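Local coordinates for protein enterotoxin type A (Staphylococcus aureus, PDB 1DYQ) that is, in its natural form, a superantigen that binds MHC class II and T-cell receptors, activating the host immune system and causing staphylococcal food poisoning, at residues L184-T189 and D228-T233; V86-A91 and A106-G111. The protein carries 3 engineered substitutions. All coordinates share one frame; numbering follows the deposited sequence.

Contact 1. Residues L184-T189 and D228-T233. With ZN (zinc ion), chain B.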
# COMPACT_ATOMS: atom_id res chain seq x y z
N LEU A 184 6.69 -13.40 0.40
CA LEU A 184 6.57 -12.78 -0.91
C LEU A 184 5.08 -12.60 -1.27
O LEU A 184 4.24 -13.44 -0.96
CB LEU A 184 7.17 -13.74 -1.97
CG LEU A 184 6.91 -13.35 -3.43
CD1 LEU A 184 7.70 -12.11 -3.79
CD2 LEU A 184 7.35 -14.50 -4.34
N ILE A 185 4.74 -11.41 -1.79
CA ILE A 185 3.37 -11.19 -2.27
C ILE A 185 3.42 -10.79 -3.75
O ILE A 185 4.30 -10.08 -4.20
CB ILE A 185 2.63 -10.11 -1.47
CG1 ILE A 185 1.18 -9.96 -1.98
CG2 ILE A 185 3.36 -8.77 -1.54
CD1 ILE A 185 0.27 -9.29 -0.94
N VAL A 186 2.55 -11.44 -4.52
CA VAL A 186 2.49 -11.24 -5.96
C VAL A 186 1.05 -10.86 -6.36
O VAL A 186 0.07 -11.48 -6.00
CB VAL A 186 2.88 -12.53 -6.71
CG1 VAL A 186 2.84 -12.34 -8.22
CG2 VAL A 186 4.26 -13.02 -6.28
N PHE A 187 0.99 -9.77 -7.15
CA PHE A 187 -0.27 -9.26 -7.67
C PHE A 187 -0.37 -9.71 -9.13
O PHE A 187 0.23 -9.21 -10.04
CB PHE A 187 -0.28 -7.71 -7.55
CG PHE A 187 -0.11 -7.27 -6.10
CD1 PHE A 187 -1.15 -7.19 -5.25
CD2 PHE A 187 1.19 -6.99 -5.65
CE1 PHE A 187 -0.99 -6.86 -3.90
CE2 PHE A 187 1.37 -6.67 -4.29
CZ PHE A 187 0.31 -6.60 -3.45
N HIS A 188 -1.05 -10.89 -9.24
CA HIS A 188 -0.98 -11.65 -10.49
C HIS A 188 -2.09 -11.29 -11.45
O HIS A 188 -3.21 -11.75 -11.35
CB HIS A 188 -1.04 -13.16 -10.19
CG HIS A 188 -0.51 -13.98 -11.35
ND1 HIS A 188 -0.24 -15.31 -11.14
CD2 HIS A 188 -0.15 -13.74 -12.60
CE1 HIS A 188 0.21 -15.89 -12.23
NE2 HIS A 188 0.28 -14.93 -13.16
N THR A 189 -1.75 -10.42 -12.41
CA THR A 189 -2.70 -9.92 -13.39
C THR A 189 -2.80 -10.83 -14.61
O THR A 189 -1.87 -11.59 -14.88
CB THR A 189 -2.23 -8.51 -13.86
OG1 THR A 189 -0.79 -8.57 -14.00
CG2 THR A 189 -2.56 -7.48 -12.79
N ASP A 228 -1.07 -13.89 -4.89
CA ASP A 228 -0.36 -15.05 -4.36
C ASP A 228 0.55 -14.61 -3.21
O ASP A 228 1.27 -13.63 -3.36
CB ASP A 228 0.54 -15.72 -5.40
CG ASP A 228 -0.24 -16.14 -6.62
OD1 ASP A 228 -1.27 -16.82 -6.52
OD2 ASP A 228 0.19 -15.59 -7.67
N ILE A 229 0.46 -15.34 -2.12
CA ILE A 229 1.28 -15.04 -0.94
C ILE A 229 2.06 -16.30 -0.55
O ILE A 229 1.41 -17.36 -0.40
CB ILE A 229 0.39 -14.55 0.20
CG1 ILE A 229 -0.23 -13.17 -0.20
CG2 ILE A 229 1.22 -14.35 1.47
CD1 ILE A 229 -1.24 -12.67 0.80
N TYR A 230 3.34 -16.19 -0.44
CA TYR A 230 4.22 -17.29 -0.02
C TYR A 230 4.90 -16.90 1.30
O TYR A 230 5.65 -15.91 1.31
CB TYR A 230 5.29 -17.53 -1.09
CG TYR A 230 4.75 -17.70 -2.49
CD1 TYR A 230 4.58 -16.60 -3.33
CD2 TYR A 230 4.38 -18.96 -2.97
CE1 TYR A 230 4.05 -16.74 -4.59
CE2 TYR A 230 3.87 -19.10 -4.25
CZ TYR A 230 3.71 -18.00 -5.05
OH TYR A 230 3.19 -18.12 -6.32
N LEU A 231 4.63 -17.64 2.35
CA LEU A 231 5.20 -17.36 3.66
C LEU A 231 6.04 -18.60 4.12
O LEU A 231 5.65 -19.71 3.81
CB LEU A 231 4.13 -17.13 4.69
CG LEU A 231 3.04 -16.07 4.37
CD1 LEU A 231 2.01 -16.06 5.46
CD2 LEU A 231 3.74 -14.71 4.23
N TYR A 232 7.14 -18.29 4.76
CA TYR A 232 8.03 -19.38 5.25
C TYR A 232 8.39 -19.09 6.70
O TYR A 232 8.65 -17.95 7.07
CB TYR A 232 9.29 -19.42 4.40
CG TYR A 232 9.02 -19.55 2.91
CD1 TYR A 232 8.83 -18.40 2.14
CD2 TYR A 232 8.88 -20.78 2.30
CE1 TYR A 232 8.52 -18.49 0.80
CE2 TYR A 232 8.60 -20.87 0.94
CZ TYR A 232 8.42 -19.72 0.20
OH TYR A 232 8.13 -19.80 -1.14
N THR A 233 8.49 -20.16 7.51
CA THR A 233 8.86 -19.99 8.91
C THR A 233 10.34 -20.20 9.18
O THR A 233 10.75 -20.31 10.35
CB THR A 233 8.02 -20.87 9.84
OG1 THR A 233 8.16 -22.25 9.46
CG2 THR A 233 6.56 -20.46 9.82
ZN ZN B . -0.93 -16.47 -9.32

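Contact 2. Residues V86-A91 and A106-G111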
# COMPACT_ATOMS: atom_id res chain seq x y z
N VAL A 86 -10.81 12.18 -9.09
CA VAL A 86 -10.04 11.00 -8.67
C VAL A 86 -10.67 10.40 -7.44
O VAL A 86 -11.41 11.02 -6.67
CB VAL A 86 -8.57 11.37 -8.35
CG1 VAL A 86 -7.86 11.83 -9.59
CG2 VAL A 86 -8.52 12.42 -7.23
N ASP A 87 -10.31 9.14 -7.15
CA ASP A 87 -10.56 8.47 -5.91
C ASP A 87 -9.19 8.21 -5.22
O ASP A 87 -8.20 8.07 -5.93
CB ASP A 87 -11.28 7.14 -6.09
CG ASP A 87 -12.58 7.27 -6.85
OD1 ASP A 87 -13.28 8.30 -6.69
OD2 ASP A 87 -12.90 6.33 -7.62
N LEU A 88 -9.22 8.23 -3.92
CA LEU A 88 -8.01 8.05 -3.12
C LEU A 88 -8.14 6.79 -2.25
O LEU A 88 -9.16 6.50 -1.68
CB LEU A 88 -7.81 9.25 -2.16
CG LEU A 88 -7.81 10.63 -2.89
CD1 LEU A 88 -7.69 11.70 -1.77
CD2 LEU A 88 -6.66 10.73 -3.84
N TYR A 89 -7.00 6.08 -2.15
CA TYR A 89 -6.92 4.96 -1.21
C TYR A 89 -5.44 4.74 -0.87
O TYR A 89 -4.67 4.26 -1.68
CB TYR A 89 -7.49 3.65 -1.80
CG TYR A 89 -7.67 2.55 -0.75
CD1 TYR A 89 -6.59 2.01 -0.07
CD2 TYR A 89 -8.93 2.05 -0.49
CE1 TYR A 89 -6.76 1.04 0.91
CE2 TYR A 89 -9.12 1.06 0.48
CZ TYR A 89 -8.04 0.55 1.14
OH TYR A 89 -8.22 -0.41 2.11
N GLY A 90 -5.03 5.30 0.28
CA GLY A 90 -3.60 5.19 0.62
C GLY A 90 -3.38 5.56 2.09
O GLY A 90 -4.25 6.17 2.71
N ALA A 91 -2.22 5.20 2.60
CA ALA A 91 -1.92 5.47 4.02
C ALA A 91 -1.16 6.81 4.07
O ALA A 91 -0.14 6.96 3.42
CB ALA A 91 -0.96 4.37 4.52
N ALA A 106 -0.38 16.32 5.92
CA ALA A 106 0.01 14.89 5.98
C ALA A 106 0.35 14.40 4.60
O ALA A 106 -0.24 14.92 3.63
CB ALA A 106 -1.14 14.04 6.52
N CYS A 107 1.26 13.46 4.39
CA CYS A 107 1.63 13.04 3.06
C CYS A 107 1.29 11.56 2.80
O CYS A 107 1.33 10.73 3.70
CB CYS A 107 3.14 13.25 2.82
SG CYS A 107 3.57 15.04 2.83
N MET A 108 0.91 11.31 1.57
CA MET A 108 0.66 9.92 1.09
C MET A 108 1.45 9.73 -0.18
O MET A 108 1.63 10.70 -0.97
CB MET A 108 -0.82 9.79 0.86
CG MET A 108 -1.36 8.76 -0.07
SD MET A 108 -3.17 8.65 0.19
CE MET A 108 -3.75 9.36 -1.32
N TYR A 109 1.95 8.54 -0.45
CA TYR A 109 2.65 8.21 -1.65
C TYR A 109 1.72 7.54 -2.67
O TYR A 109 1.17 6.48 -2.34
CB TYR A 109 3.81 7.26 -1.36
CG TYR A 109 4.95 7.80 -0.55
CD1 TYR A 109 5.85 8.70 -1.12
CD2 TYR A 109 5.21 7.30 0.72
CE1 TYR A 109 6.96 9.13 -0.39
CE2 TYR A 109 6.32 7.71 1.43
CZ TYR A 109 7.16 8.64 0.87
OH TYR A 109 8.31 9.00 1.57
N GLY A 110 1.44 8.21 -3.77
CA GLY A 110 0.47 7.61 -4.73
C GLY A 110 -0.90 7.45 -4.13
O GLY A 110 -1.40 8.29 -3.36
N GLY A 111 -1.57 6.32 -4.44
CA GLY A 111 -2.90 6.06 -3.91
C GLY A 111 -4.03 6.61 -4.76
O GLY A 111 -5.18 6.61 -4.24
O HOH W 1 -7.26 5.02 -5.54
O HOH W 2 1.19 6.19 1.03

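Contact 1. Residues L184-T189 and D228-T233
His-188 and Asp-228 meet through a shared zinc ion, which joins the ends of two neighbouring antiparallel strands. The metal lies 2.3 Å from ND1 of His-188 and 2.2 Å from OD2 of Asp-228. The imidazole and carboxylate planes are turned 71° apart, and OD2 comes near the ring plane at its edge. CG anti to the backbone N (chi1 -161°) brings the ring of His-188 to the metal, and the rotation of the ring turns ND1 toward it. His-226 supplies the third protein ligand. The zinc is necessary for the toxin's interaction with MHC class II, which also uses a zinc-independent site.

Backbone hydrogen bonds hold the pairing in two reciprocal couples. Leu-184 and Tyr-230 exchange N-H and carbonyl groups, both bonds measuring 2.9 Å between N and O. Val-186 N reaches Asp-228 O at 2.8 Å, and Asp-228 N returns a bond to Val-186 O, so the main chain of the zinc ligand is fixed by its strand partner. Between the couples lies the non-hydrogen-bonded pair of Ile-185 and Ile-229, where a CA-H...O contact joins Ile-229 CA to Leu-184 O at 3.4 Å.

Apolar packing occurs on both faces. Leu-184 runs beside Tyr-230 in the same direction, its CD2 3.6 Å from CD1 of the ring, while Val-186 brings CG2 to the edge of that ring near CE1. On the other face Ile-185 and Ile-229 lie alongside one another, CG1 to CG1 at 3.9 Å.

Strand 226-232 is flanked on its far edge by strand 119-132, whose Trp-131 ring is nearly parallel to that of Tyr-230. Strand 195-198 borders strand 182-188 on its other edge, and helix 153-168 packs against Ile-185 on the isoleucine face of this beta-grasp sheet.

Contact 2. Residues V86-A91 and A106-G111
Met-108 extends across strand 86-91 and sets its thioether against the backbone of Gly-90, with SD 3.5 Å from Gly-90 CA. Because Gly-90 bears no side chain, the sulfur can settle directly on the main chain. The methionine is extended through its first two torsions and bends at the third (chi3 110°), which turns the methyl toward Leu-88. There CE lies 4.1 Å from both CB and CD2 of Leu-88, and the two side chains pass at a slant. Tyr-89 points the other way, toward helix 153-168.

The local strand axes cross at 105°, and strand 105-114 of this OB-fold domain is interrupted at Gly-110 and Gly-111, both at positive phi. Between these two segments one direct backbone bond forms, from Tyr-89 N to Gly-111 O at 2.8 Å, and the pairing continues with Asp-87 and Thr-113.

One water donates to both Asp-87 O and Gly-111 O, the latter at 2.9 Å; another accepts from Tyr-109 N and lies 2.8 Å from Ala-91 O, one of several acceptors that compete for its protons. Gly-111 O is thus gripped by an amide and a water, with Leu-88 CA in close CH...O contact at 3.4 Å. The buried contact thereby combines thioether packing with main-chain polar groups shared among a direct amide bond, two waters and the side chains of Gln-96 and Gln-154.

In the fold
Following the chain from the N terminus, contact 2 comes first, within the OB-fold domain, where it closes the 14-residue connection between residues 91 and 106. The disulfide Cys-97 to Cys-107 ties that connection to strand 105-114. Contact 1 comes later, in the beta-grasp domain, and brings residues 184-189 together with the C-terminal strand across a 38-residue excursion that includes strand 195-198. The contacts are in series, neither nesting nor crossing, with centres 24 Å apart on opposite sides of the chain's centre. Helix 153-168 lies between them, touching Tyr-89 of contact 2 and Ile-185 of contact 1, and so links the two domains.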